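Local coordinates for protein bifunctional endo-1,4-beta-xylanase A (Neocallimastix patriciarum, PDB 2VG9) that catalyses the endohydrolysis of 1,4-beta-xylosidic bonds in xylan as a family 11 glycoside hydrolase, here in a loop-swap variant, at residues E22-G27 / N52-R57; E29-L34 / K41-A46; I73-A78 / V194-E199; L93-W98 / Y112-D117. All coordinates share one frame; numbering follows the deposited sequence.

Contact 1. Residues E22-G27 / N52-R57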
loop_
_atom_site.group_PDB
_atom_site.type_symbol
_atom_site.label_atom_id
_atom_site.label_comp_id
_atom_site.label_asym_id
_atom_site.label_seq_id
_atom_site.Cartn_x
_atom_site.Cartn_y
_atom_site.Cartn_z
ATOM N N GLU A 22 5.284 3.962 8.944
ATOM C CA GLU A 22 4.357 5.086 8.967
ATOM C C GLU A 22 3.009 4.585 9.504
ATOM O O GLU A 22 2.482 3.572 9.025
ATOM C CB GLU A 22 4.190 5.677 7.553
ATOM C CG GLU A 22 3.022 6.671 7.448
ATOM C CD GLU A 22 3.064 7.505 6.170
ATOM O OE1 GLU A 22 3.302 6.928 5.078
ATOM O OE2 GLU A 22 2.828 8.748 6.264
ATOM N N ILE A 23 2.486 5.285 10.510
ATOM C CA ILE A 23 1.113 5.070 11.000
ATOM C C ILE A 23 0.423 6.438 11.028
ATOM O O ILE A 23 1.062 7.447 11.377
ATOM C CB ILE A 23 1.094 4.378 12.404
ATOM C CG1 ILE A 23 -0.354 4.137 12.851
ATOM C CG2 ILE A 23 2.030 5.163 13.449
ATOM C CD1 ILE A 23 -0.544 3.318 14.055
ATOM N N TRP A 24 -0.852 6.483 10.624
ATOM C CA TRP A 24 -1.595 7.739 10.564
ATOM C C TRP A 24 -3.073 7.457 10.784
ATOM O O TRP A 24 -3.569 6.357 10.466
ATOM C CB TRP A 24 -1.339 8.445 9.218
ATOM C CG TRP A 24 -2.283 9.567 8.887
ATOM C CD1 TRP A 24 -2.093 10.909 9.089
ATOM C CD2 TRP A 24 -3.576 9.434 8.280
ATOM N NE1 TRP A 24 -3.197 11.608 8.667
ATOM C CE2 TRP A 24 -4.114 10.723 8.155
ATOM C CE3 TRP A 24 -4.330 8.344 7.851
ATOM C CZ2 TRP A 24 -5.371 10.951 7.598
ATOM C CZ3 TRP A 24 -5.570 8.566 7.311
ATOM C CH2 TRP A 24 -6.083 9.863 7.192
ATOM N N THR A 25 -3.780 8.435 11.345
ATOM C CA THR A 25 -5.243 8.355 11.433
ATOM C C THR A 25 -5.881 9.725 11.264
ATOM O O THR A 25 -5.259 10.747 11.490
ATOM C CB THR A 25 -5.747 7.660 12.738
ATOM O OG1 THR A 25 -7.154 7.361 12.608
ATOM C CG2 THR A 25 -5.491 8.559 13.968
ATOM N N ASN A 26 -7.109 9.732 10.771
ATOM C CA ASN A 26 -7.977 10.874 10.908
ATOM C C ASN A 26 -9.225 10.337 11.560
ATOM O O ASN A 26 -9.987 9.575 10.937
ATOM C CB ASN A 26 -8.329 11.476 9.556
ATOM C CG ASN A 26 -9.210 12.690 9.693
ATOM O OD1 ASN A 26 -8.719 13.780 9.945
ATOM N ND2 ASN A 26 -10.518 12.507 9.532
ATOM N N GLY A 27 -9.390 10.656 12.836
ATOM C CA GLY A 27 -10.630 10.386 13.544
ATOM C C GLY A 27 -10.735 9.044 14.228
ATOM O O GLY A 27 -11.750 8.775 14.872
ATOM N N ASN A 52 -10.535 6.857 9.570
ATOM C CA ASN A 52 -9.522 6.501 8.578
ATOM C C ASN A 52 -8.177 6.195 9.259
ATOM O O ASN A 52 -7.719 6.959 10.128
ATOM C CB ASN A 52 -9.399 7.627 7.521
ATOM C CG ASN A 52 -8.750 7.169 6.224
ATOM O OD1 ASN A 52 -8.452 5.982 6.034
ATOM N ND2 ASN A 52 -8.545 8.120 5.302
ATOM N N PHE A 53 -7.568 5.065 8.890
ATOM C CA PHE A 53 -6.342 4.557 9.538
ATOM C C PHE A 53 -5.435 3.940 8.493
ATOM O O PHE A 53 -5.914 3.276 7.548
ATOM C CB PHE A 53 -6.687 3.465 10.580
ATOM C CG PHE A 53 -5.490 2.841 11.257
ATOM C CD1 PHE A 53 -4.900 3.455 12.363
ATOM C CD2 PHE A 53 -4.955 1.634 10.803
ATOM C CE1 PHE A 53 -3.806 2.876 13.000
ATOM C CE2 PHE A 53 -3.845 1.046 11.432
ATOM C CZ PHE A 53 -3.281 1.673 12.545
ATOM N N LEU A 54 -4.120 4.106 8.680
ATOM C CA LEU A 54 -3.160 3.361 7.863
ATOM C C LEU A 54 -1.936 2.991 8.689
ATOM O O LEU A 54 -1.545 3.746 9.590
ATOM C CB LEU A 54 -2.766 4.172 6.618
ATOM C CG LEU A 54 -1.955 5.457 6.779
ATOM C CD1 LEU A 54 -0.415 5.214 6.790
ATOM C CD2 LEU A 54 -2.349 6.478 5.667
ATOM N N ALA A 55 -1.353 1.826 8.386
ATOM C CA ALA A 55 -0.033 1.410 8.929
ATOM C C ALA A 55 0.756 0.672 7.850
ATOM O O ALA A 55 0.268 -0.296 7.234
ATOM C CB ALA A 55 -0.176 0.530 10.193
ATOM N N ARG A 56 1.978 1.109 7.627
ATOM C CA ARG A 56 2.761 0.563 6.525
ATOM C C ARG A 56 4.246 0.634 6.796
ATOM O O ARG A 56 4.733 1.549 7.477
ATOM C CB ARG A 56 2.446 1.307 5.241
ATOM C CG ARG A 56 2.638 2.775 5.334
ATOM C CD ARG A 56 2.499 3.472 3.967
ATOM N NE ARG A 56 1.104 3.602 3.559
ATOM C CZ ARG A 56 0.485 4.738 3.263
ATOM N NH1 ARG A 56 1.113 5.910 3.317
ATOM N NH2 ARG A 56 -0.780 4.688 2.910
ATOM N N ARG A 57 4.952 -0.335 6.245
ATOM C CA ARG A 57 6.415 -0.418 6.312
ATOM C C ARG A 57 6.955 -0.835 4.962
ATOM O O ARG A 57 6.366 -1.702 4.287
ATOM C CB ARG A 57 6.838 -1.453 7.357
ATOM C CG ARG A 57 6.573 -0.972 8.810
ATOM C CD ARG A 57 7.531 -1.622 9.747
ATOM N NE ARG A 57 8.842 -0.985 9.670
ATOM C CZ ARG A 57 9.899 -1.356 10.387
ATOM N NH1 ARG A 57 9.807 -2.385 11.235
ATOM N NH2 ARG A 57 11.049 -0.697 10.259
#
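N52 O takes two donors from the facing strand: T25 OG1 at 2.6 Å and N26 N at 2.9 Å. They arrive from opposite faces of its carbonyl plane, T25 OG1 being placed there by a first torsion that sets it anti to the backbone N (chi1 -167°). At the other end of the pairing, R56 NH1 meets E22 OE1 at 3.0 Å in a bent salt bridge. The carboxylate and guanidinium planes are 83° apart, and the donor stands above the carboxylate plane. L54 CD1 lies 3.7 Å over the centre of the R56 guanidinium, which also has Y96 as a cation-pi partner. A leucine in place of R56 would probably leave E22 OE1 without its charged mate and N197 OD1 without the NE donor. The other branch of L54, CD2, comes to 3.5 Å from W24 CE3, oblique to the indole. On the face that carries I23, T25 and F53, I23 CD1 packs 3.5 Å from F53 CE1. The two strands are antiparallel in the curled sheet of the jelly roll, where 22-26 hydrogen-bonds onward to strand 11-16 and 52-57 to strand 190-200, while I23, T25 and F53 pack on strand 2-5 of the second sheet.

Contact 2. Residues E29-L34 / K41-A46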
loop_
_atom_site.group_PDB
_atom_site.type_symbol
_atom_site.label_atom_id
_atom_site.label_comp_id
_atom_site.label_asym_id
_atom_site.label_seq_id
_atom_site.Cartn_x
_atom_site.Cartn_y
_atom_site.Cartn_z
ATOM N N GLU A 29 -8.231 5.660 16.208
ATOM C CA GLU A 29 -7.071 5.421 17.070
ATOM C C GLU A 29 -6.456 4.104 16.632
ATOM O O GLU A 29 -7.130 3.268 15.997
ATOM C CB GLU A 29 -7.411 5.369 18.592
ATOM C CG GLU A 29 -7.898 3.996 19.129
ATOM C CD GLU A 29 -6.759 3.030 19.582
ATOM O OE1 GLU A 29 -5.720 3.526 20.121
ATOM O OE2 GLU A 29 -6.921 1.769 19.418
ATOM N N GLY A 30 -5.188 3.910 16.990
ATOM C CA GLY A 30 -4.493 2.699 16.604
ATOM C C GLY A 30 -3.033 2.770 17.005
ATOM O O GLY A 30 -2.581 3.761 17.588
ATOM N N SER A 31 -2.304 1.706 16.699
ATOM C CA SER A 31 -0.917 1.640 17.037
ATOM C C SER A 31 -0.199 0.685 16.104
ATOM O O SER A 31 -0.828 -0.135 15.440
ATOM C CB SER A 31 -0.747 1.227 18.495
ATOM O OG SER A 31 -1.182 -0.098 18.722
ATOM N N MET A 32 1.117 0.865 16.017
ATOM C CA MET A 32 1.991 -0.043 15.313
ATOM C C MET A 32 3.075 -0.420 16.281
ATOM O O MET A 32 3.624 0.432 16.967
ATOM C CB MET A 32 2.622 0.624 14.079
ATOM C CG MET A 32 3.686 -0.265 13.382
ATOM S SD MET A 32 4.564 0.523 11.987
ATOM C CE MET A 32 3.604 1.987 11.918
ATOM N N THR A 33 3.407 -1.700 16.298
ATOM C CA THR A 33 4.541 -2.216 17.089
ATOM C C THR A 33 5.529 -2.756 16.090
ATOM O O THR A 33 5.198 -3.670 15.344
ATOM C CB THR A 33 4.051 -3.310 18.111
ATOM O OG1 THR A 33 3.090 -2.709 19.013
ATOM C CG2 THR A 33 5.177 -3.884 18.937
ATOM N N LEU A 34 6.735 -2.195 16.059
ATOM C CA LEU A 34 7.808 -2.691 15.168
ATOM C C LEU A 34 8.282 -4.080 15.544
ATOM O O LEU A 34 8.258 -4.431 16.712
ATOM C CB LEU A 34 9.039 -1.764 15.218
ATOM C CG LEU A 34 8.859 -0.285 14.958
ATOM C CD1 LEU A 34 10.225 0.425 14.981
ATOM C CD2 LEU A 34 8.107 -0.034 13.639
ATOM N N LYS A 41 3.278 -5.150 13.658
ATOM C CA LYS A 41 1.921 -5.523 13.986
ATOM C C LYS A 41 1.185 -4.194 14.169
ATOM O O LYS A 41 1.771 -3.200 14.625
ATOM C CB LYS A 41 1.944 -6.295 15.299
ATOM C CG LYS A 41 0.598 -6.837 15.793
ATOM C CD LYS A 41 0.755 -7.444 17.217
ATOM C CE LYS A 41 -0.487 -8.261 17.609
ATOM N NZ LYS A 41 -0.285 -9.086 18.877
ATOM N N ALA A 42 -0.080 -4.154 13.773
ATOM C CA ALA A 42 -0.863 -2.917 13.871
ATOM C C ALA A 42 -2.280 -3.270 14.271
ATOM O O ALA A 42 -2.762 -4.385 14.006
ATOM C CB ALA A 42 -0.862 -2.187 12.584
ATOM N N GLU A 43 -2.948 -2.309 14.894
ATOM C CA GLU A 43 -4.290 -2.503 15.355
ATOM C C GLU A 43 -4.967 -1.153 15.264
ATOM O O GLU A 43 -4.339 -0.118 15.477
ATOM C CB GLU A 43 -4.325 -3.122 16.780
ATOM C CG GLU A 43 -3.557 -2.373 17.903
ATOM C CD GLU A 43 -4.366 -1.245 18.566
ATOM O OE1 GLU A 43 -3.753 -0.273 19.089
ATOM O OE2 GLU A 43 -5.626 -1.322 18.566
ATOM N N TRP A 44 -6.232 -1.149 14.872
ATOM C CA TRP A 44 -6.936 0.099 14.718
ATOM C C TRP A 44 -8.354 -0.022 15.232
ATOM O O TRP A 44 -8.942 -1.084 15.186
ATOM C CB TRP A 44 -6.875 0.611 13.268
ATOM C CG TRP A 44 -7.552 -0.235 12.191
ATOM C CD1 TRP A 44 -8.792 -0.027 11.651
ATOM C CD2 TRP A 44 -7.010 -1.383 11.522
ATOM N NE1 TRP A 44 -9.059 -0.980 10.698
ATOM C CE2 TRP A 44 -7.992 -1.837 10.611
ATOM C CE3 TRP A 44 -5.803 -2.100 11.632
ATOM C CZ2 TRP A 44 -7.802 -2.971 9.798
ATOM C CZ3 TRP A 44 -5.612 -3.229 10.810
ATOM C CH2 TRP A 44 -6.613 -3.653 9.920
ATOM N N ASN A 45 -8.869 1.069 15.782
ATOM C CA ASN A 45 -10.301 1.197 16.051
ATOM C C ASN A 45 -10.681 2.487 15.393
ATOM O O ASN A 45 -10.380 3.554 15.939
ATOM C CB ASN A 45 -10.609 1.276 17.565
ATOM C CG ASN A 45 -10.460 -0.060 18.265
ATOM O OD1 ASN A 45 -11.375 -0.897 18.234
ATOM N ND2 ASN A 45 -9.305 -0.274 18.907
ATOM N N ALA A 46 -11.291 2.402 14.205
ATOM C CA ALA A 46 -11.772 3.576 13.479
ATOM C C ALA A 46 -13.187 3.349 12.935
ATOM O O ALA A 46 -13.559 3.905 11.899
ATOM C CB ALA A 46 -10.812 3.963 12.355
HETATM O O HOH W 1 -4.210 1.541 20.727
#
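S31 OG donates to E43 OE1 at 2.6 Å, using the anti lone pair of that oxygen. A bend at chi2 (85°) turns the E43 carboxylate back toward S31. A water donates to the same OE1 and to E29 OE1, 2.6 Å from the latter, so it links two carboxylates whose OE2 atoms stand only 3.5 Å apart. That like-charge approach is probably eased by the water and by N45, whose ND2 gives a straight bond to the anti lone pair of E29 OE2 (3.2 Å, 165°), close to the amide plane of N45. With an alanine at E43, S31 OG would probably lose its acceptor and the water one of its two mates. Strands 29-34 and 40-45 form a beta hairpin, antiparallel at 178°, within the six-stranded sheet of the jelly roll. G30 faces W44 with CA atoms 4.0 Å apart, and a CB on G30 would clash with E43 O. On the G30 side of the sheet, M32 CG lies 3.7 Å from K41 O before its end turns toward Y21, I23 and R57, and the W44 ring stacks on F53 while its NE1 bonds S203 OG.

Contact 3. Residues I73-A78 / V194-E199; sequences IGLDYA and VALNAE
The Y77 side chain is approached by L196 CD2 obliquely to its ring; the closest approach is to Y77 CB, at the base of the ring, 4.1 Å from L196 CD2. The ring is carried to this side by a first torsion that sets CG between the backbone N and the carbonyl carbon (chi1 75°), and its polar end is held elsewhere, OH being hydrogen-bonded to E116 OE1. Beyond Y77 the side-chain contacts are aliphatic. L75 works as a fork: with CG anti to the backbone N (chi1 -177°), its branches part, CD1 reaching V194 CG1 at 4.1 Å and CD2 reaching L196 CD1 at 4.3 Å. L75 and V194 point opposite ways and overlap flank to flank, whereas I73 crosses V194 at a slant, CG2 to CG2 at 4.2 Å. Contacts of 4.1 to 4.3 Å without a polar bond indicate ordinary van der Waals packing, neither strained nor directional. V95 fits against both L75 and V194, and V174 of helix 174-182 touches I73, L75 and V194. The strand axes lie 9.1 Å apart and run at 22° to each other, far too separate for backbone pairing. Segment 73-78 belongs to the sheet with 203-216 and 169-173, and 194-199 to the curled sheet with 52-60 and 89-100. Such face-to-face packing of side chains between two sheets, at a small crossing angle, is the mark of a beta sandwich, here the hydrophobic core of the family 11 jelly roll.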
loop_
_atom_site.group_PDB
_atom_site.type_symbol
_atom_site.label_atom_id
_atom_site.label_comp_id
_atom_site.label_asym_id
_atom_site.label_seq_id
_atom_site.Cartn_x
_atom_site.Cartn_y
_atom_site.Cartn_z
ATOM N N ILE A 73 11.951 -6.843 -8.681
ATOM C CA ILE A 73 11.598 -6.353 -7.340
ATOM C C ILE A 73 10.728 -7.447 -6.730
ATOM O O ILE A 73 9.691 -7.797 -7.284
ATOM C CB ILE A 73 10.869 -4.977 -7.345
ATOM C CG1 ILE A 73 11.691 -3.892 -8.070
ATOM C CG2 ILE A 73 10.492 -4.537 -5.860
ATOM C CD1 ILE A 73 10.891 -2.543 -8.272
ATOM N N GLY A 74 11.196 -8.023 -5.624
ATOM C CA GLY A 74 10.431 -9.057 -4.918
ATOM C C GLY A 74 9.898 -8.557 -3.579
ATOM O O GLY A 74 10.545 -7.728 -2.904
ATOM N N LEU A 75 8.719 -9.044 -3.195
ATOM C CA LEU A 75 8.196 -8.807 -1.840
ATOM C C LEU A 75 7.625 -10.121 -1.331
ATOM O O LEU A 75 6.766 -10.722 -1.989
ATOM C CB LEU A 75 7.141 -7.668 -1.789
ATOM C CG LEU A 75 6.549 -7.249 -0.400
ATOM C CD1 LEU A 75 6.133 -5.780 -0.382
ATOM C CD2 LEU A 75 5.326 -8.095 -0.008
ATOM N N ASP A 76 8.101 -10.546 -0.157
ATOM C CA ASP A 76 7.632 -11.771 0.470
ATOM C C ASP A 76 7.064 -11.354 1.797
ATOM O O ASP A 76 7.668 -10.542 2.482
ATOM C CB ASP A 76 8.789 -12.741 0.691
ATOM C CG ASP A 76 9.401 -13.220 -0.594
ATOM O OD1 ASP A 76 8.682 -13.765 -1.413
ATOM O OD2 ASP A 76 10.622 -13.051 -0.795
ATOM N N TYR A 77 5.903 -11.879 2.150
ATOM C CA TYR A 77 5.223 -11.475 3.373
ATOM C C TYR A 77 4.459 -12.663 3.980
ATOM O O TYR A 77 4.079 -13.612 3.280
ATOM C CB TYR A 77 4.290 -10.260 3.101
ATOM C CG TYR A 77 3.009 -10.621 2.350
ATOM C CD1 TYR A 77 1.773 -10.673 3.020
ATOM C CD2 TYR A 77 3.044 -10.919 0.986
ATOM C CE1 TYR A 77 0.570 -11.043 2.319
ATOM C CE2 TYR A 77 1.874 -11.285 0.274
ATOM C CZ TYR A 77 0.651 -11.349 0.956
ATOM O OH TYR A 77 -0.441 -11.701 0.249
ATOM N N ALA A 78 4.279 -12.633 5.297
ATOM C CA ALA A 78 3.309 -13.517 5.978
ATOM C C ALA A 78 2.671 -12.703 7.108
ATOM O O ALA A 78 3.391 -12.056 7.885
ATOM C CB ALA A 78 3.984 -14.793 6.536
ATOM N N VAL A 194 8.337 0.797 -2.009
ATOM C CA VAL A 194 7.550 -0.420 -2.128
ATOM C C VAL A 194 7.294 -0.836 -0.692
ATOM O O VAL A 194 8.228 -1.148 0.078
ATOM C CB VAL A 194 8.270 -1.559 -2.915
ATOM C CG1 VAL A 194 7.428 -2.852 -2.921
ATOM C CG2 VAL A 194 8.577 -1.138 -4.385
ATOM N N ALA A 195 6.016 -0.818 -0.323
ATOM C CA ALA A 195 5.647 -1.026 1.054
ATOM C C ALA A 195 4.543 -2.035 1.154
ATOM O O ALA A 195 3.811 -2.237 0.196
ATOM C CB ALA A 195 5.202 0.328 1.705
ATOM N N LEU A 196 4.433 -2.675 2.317
ATOM C CA LEU A 196 3.230 -3.418 2.674
ATOM C C LEU A 196 2.364 -2.584 3.631
ATOM O O LEU A 196 2.852 -2.064 4.625
ATOM C CB LEU A 196 3.575 -4.767 3.273
ATOM C CG LEU A 196 2.339 -5.646 3.397
ATOM C CD1 LEU A 196 1.971 -6.214 2.001
ATOM C CD2 LEU A 196 2.617 -6.733 4.474
ATOM N N ASN A 197 1.077 -2.487 3.318
ATOM C CA ASN A 197 0.191 -1.475 3.887
ATOM C C ASN A 197 -1.118 -2.102 4.385
ATOM O O ASN A 197 -1.736 -2.861 3.670
ATOM C CB ASN A 197 -0.090 -0.434 2.771
ATOM C CG ASN A 197 -1.158 0.603 3.154
ATOM O OD1 ASN A 197 -1.003 1.335 4.102
ATOM N ND2 ASN A 197 -2.220 0.693 2.355
ATOM N N ALA A 198 -1.493 -1.807 5.620
ATOM C CA ALA A 198 -2.786 -2.162 6.191
ATOM C C ALA A 198 -3.544 -0.863 6.327
ATOM O O ALA A 198 -3.073 0.048 7.021
ATOM C CB ALA A 198 -2.605 -2.834 7.586
ATOM N N GLU A 199 -4.678 -0.720 5.640
ATOM C CA GLU A 199 -5.511 0.474 5.868
ATOM C C GLU A 199 -6.977 0.124 6.134
ATOM O O GLU A 199 -7.459 -0.937 5.690
ATOM C CB GLU A 199 -5.360 1.525 4.754
ATOM C CG GLU A 199 -5.640 1.022 3.331
ATOM C CD GLU A 199 -5.250 2.043 2.244
ATOM O OE1 GLU A 199 -6.138 2.506 1.497
ATOM O OE2 GLU A 199 -4.074 2.432 2.156
#

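Contact 4. Residues L93-W98 / Y112-D117; sequences LCVYGW and YYIIED
L93 O faces two successive amides, E116 N at 2.9 Å and D117 N at 3.2 Å, both in its carbonyl plane. This is a classic beta bulge: it shifts the register by one residue where the chain turns a corner at 116. At the other end of the pairing, G97 lies on the ring of Y112. Its amide N is over the ring centre, 3.5 Å above the plane, its CA is 3.8 Å from the centroid, and a side chain at G97 would run into Y112 OH. A chi1 of 72° folds the Y112 ring across to the glycine. Alongside, Y96 and Y113 point the same way, the edge of Y96 turned to the face of Y113 in an offset edge-to-face pair with planes at 70°; Y96 CD1 is 3.7 Å from Y113 CE1. C94 SG meets the edge of the Y113 ring instead, 3.8 Å from CD1. V95 and I114 stand side by side, CB to CB 3.8 Å, on the same face of the hairpin as Y112. Buried polar ends find partners outside the two segments: Y112 OH bonds E193 O, E116 is held by R167 and Y137, and Y96 OH bonds OE1 of E111, just before Y112, besides accepting from W98 NE1. These bonds probably hold the hydroxyl ends of Y96 and Y112 in place, while neighbouring carbons limit how the rings turn.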
loop_
_atom_site.group_PDB
_atom_site.type_symbol
_atom_site.label_atom_id
_atom_site.label_comp_id
_atom_site.label_asym_id
_atom_site.label_seq_id
_atom_site.Cartn_x
_atom_site.Cartn_y
_atom_site.Cartn_z
ATOM N N LEU A 93 -5.255 -5.153 2.823
ATOM C CA LEU A 93 -3.830 -5.442 2.990
ATOM C C LEU A 93 -3.223 -5.480 1.577
ATOM O O LEU A 93 -3.642 -6.287 0.715
ATOM C CB LEU A 93 -3.656 -6.798 3.674
ATOM C CG LEU A 93 -2.258 -7.333 3.991
ATOM C CD1 LEU A 93 -1.573 -6.441 4.994
ATOM C CD2 LEU A 93 -2.381 -8.804 4.507
ATOM N N CYS A 94 -2.243 -4.607 1.343
ATOM C CA CYS A 94 -1.734 -4.408 -0.003
ATOM C C CYS A 94 -0.272 -3.993 -0.058
ATOM O O CYS A 94 0.258 -3.419 0.887
ATOM C CB CYS A 94 -2.602 -3.366 -0.749
ATOM S SG CYS A 94 -2.583 -1.712 -0.009
ATOM N N VAL A 95 0.379 -4.264 -1.183
ATOM C CA VAL A 95 1.652 -3.602 -1.493
ATOM C C VAL A 95 1.265 -2.191 -1.904
ATOM O O VAL A 95 0.205 -1.984 -2.545
ATOM C CB VAL A 95 2.401 -4.247 -2.680
ATOM C CG1 VAL A 95 3.781 -3.619 -2.912
ATOM C CG2 VAL A 95 2.515 -5.762 -2.538
ATOM N N TYR A 96 2.109 -1.220 -1.541
ATOM C CA TYR A 96 1.772 0.184 -1.709
ATOM C C TYR A 96 2.993 1.060 -2.034
ATOM O O TYR A 96 4.086 0.767 -1.587
ATOM C CB TYR A 96 1.139 0.680 -0.413
ATOM C CG TYR A 96 0.850 2.160 -0.379
ATOM C CD1 TYR A 96 -0.387 2.665 -0.813
ATOM C CD2 TYR A 96 1.789 3.053 0.110
ATOM C CE1 TYR A 96 -0.662 4.022 -0.764
ATOM C CE2 TYR A 96 1.534 4.436 0.147
ATOM C CZ TYR A 96 0.316 4.914 -0.290
ATOM O OH TYR A 96 0.060 6.285 -0.236
ATOM N N GLY A 97 2.792 2.127 -2.805
ATOM C CA GLY A 97 3.872 3.078 -3.024
ATOM C C GLY A 97 3.457 4.134 -4.026
ATOM O O GLY A 97 2.260 4.256 -4.350
ATOM N N TRP A 98 4.443 4.918 -4.485
ATOM C CA TRP A 98 4.206 5.944 -5.536
ATOM C C TRP A 98 5.199 5.858 -6.683
ATOM O O TRP A 98 6.341 5.392 -6.494
ATOM C CB TRP A 98 4.275 7.360 -4.932
ATOM C CG TRP A 98 3.202 7.669 -3.900
ATOM C CD1 TRP A 98 3.127 7.191 -2.622
ATOM C CD2 TRP A 98 2.083 8.545 -4.067
ATOM N NE1 TRP A 98 2.032 7.711 -1.989
ATOM C CE2 TRP A 98 1.364 8.536 -2.854
ATOM C CE3 TRP A 98 1.618 9.336 -5.122
ATOM C CZ2 TRP A 98 0.184 9.290 -2.666
ATOM C CZ3 TRP A 98 0.472 10.062 -4.949
ATOM C CH2 TRP A 98 -0.243 10.044 -3.713
ATOM N N TYR A 112 0.056 3.561 -6.161
ATOM C CA TYR A 112 -0.265 2.218 -6.660
ATOM C C TYR A 112 -0.561 1.252 -5.487
ATOM O O TYR A 112 -0.077 1.449 -4.353
ATOM C CB TYR A 112 0.861 1.692 -7.578
ATOM C CG TYR A 112 2.144 1.305 -6.846
ATOM C CD1 TYR A 112 2.222 0.080 -6.149
ATOM C CD2 TYR A 112 3.271 2.152 -6.840
ATOM C CE1 TYR A 112 3.373 -0.308 -5.461
ATOM C CE2 TYR A 112 4.496 1.756 -6.159
ATOM C CZ TYR A 112 4.507 0.520 -5.469
ATOM O OH TYR A 112 5.609 0.056 -4.790
ATOM N N TYR A 113 -1.401 0.257 -5.768
ATOM C CA TYR A 113 -1.874 -0.721 -4.799
ATOM C C TYR A 113 -1.829 -2.099 -5.447
ATOM O O TYR A 113 -2.365 -2.314 -6.549
ATOM C CB TYR A 113 -3.327 -0.456 -4.411
ATOM C CG TYR A 113 -3.578 0.873 -3.787
ATOM C CD1 TYR A 113 -3.682 1.018 -2.405
ATOM C CD2 TYR A 113 -3.759 1.995 -4.591
ATOM C CE1 TYR A 113 -3.914 2.277 -1.839
ATOM C CE2 TYR A 113 -3.980 3.228 -4.052
ATOM C CZ TYR A 113 -4.063 3.368 -2.688
ATOM O OH TYR A 113 -4.307 4.635 -2.211
ATOM N N ILE A 114 -1.199 -3.044 -4.769
ATOM C CA ILE A 114 -1.338 -4.424 -5.186
ATOM C C ILE A 114 -2.063 -5.101 -4.033
ATOM O O ILE A 114 -1.456 -5.403 -2.993
ATOM C CB ILE A 114 0.026 -5.103 -5.478
ATOM C CG1 ILE A 114 0.753 -4.367 -6.625
ATOM C CG2 ILE A 114 -0.166 -6.577 -5.851
ATOM C CD1 ILE A 114 2.230 -4.703 -6.677
ATOM N N ILE A 115 -3.375 -5.294 -4.207
ATOM C CA ILE A 115 -4.214 -5.655 -3.063
ATOM C C ILE A 115 -4.352 -7.155 -2.963
ATOM O O ILE A 115 -4.942 -7.794 -3.837
ATOM C CB ILE A 115 -5.603 -4.967 -3.110
ATOM C CG1 ILE A 115 -5.441 -3.454 -3.328
ATOM C CG2 ILE A 115 -6.423 -5.304 -1.863
ATOM C CD1 ILE A 115 -6.763 -2.663 -3.390
ATOM N N GLU A 116 -3.816 -7.686 -1.861
ATOM C CA GLU A 116 -3.768 -9.118 -1.571
ATOM C C GLU A 116 -4.990 -9.635 -0.822
ATOM O O GLU A 116 -5.396 -10.788 -0.995
ATOM C CB GLU A 116 -2.501 -9.415 -0.756
ATOM C CG GLU A 116 -1.247 -9.114 -1.532
ATOM C CD GLU A 116 -0.997 -10.183 -2.622
ATOM O OE1 GLU A 116 -0.507 -11.293 -2.278
ATOM O OE2 GLU A 116 -1.306 -9.913 -3.806
ATOM N N ASP A 117 -5.569 -8.780 0.004
ATOM C CA ASP A 117 -6.715 -9.137 0.826
ATOM C C ASP A 117 -7.405 -7.821 1.193
ATOM O O ASP A 117 -6.775 -6.727 1.164
ATOM C CB ASP A 117 -6.265 -9.906 2.088
ATOM C CG ASP A 117 -7.394 -10.743 2.734
ATOM O OD1 ASP A 117 -8.550 -10.698 2.303
ATOM O OD2 ASP A 117 -7.116 -11.452 3.712
#

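How the contacts relate
The four contacts form two close groups. Contacts 1 and 2 have centres 8 Å apart and pack across the sandwich, F53 CD2 lying 3.3 Å from W44 CB. Contacts 3 and 4 have centres 7 Å apart; 194-199 and contact 4 share the curled sheet, where Y96 N is probably bonded to A195 O at 2.6 Å, and 73-78 faces them from the other. Strand 190-200 joins the groups: A55 N probably bonds A198 O at 2.8 Å. The face carrying R56 and Y96 is probably the concave one, which forms the substrate cleft in family 11 xylanases. The bound cadmium ion is about 11 Å from the side chains of W44 and D117.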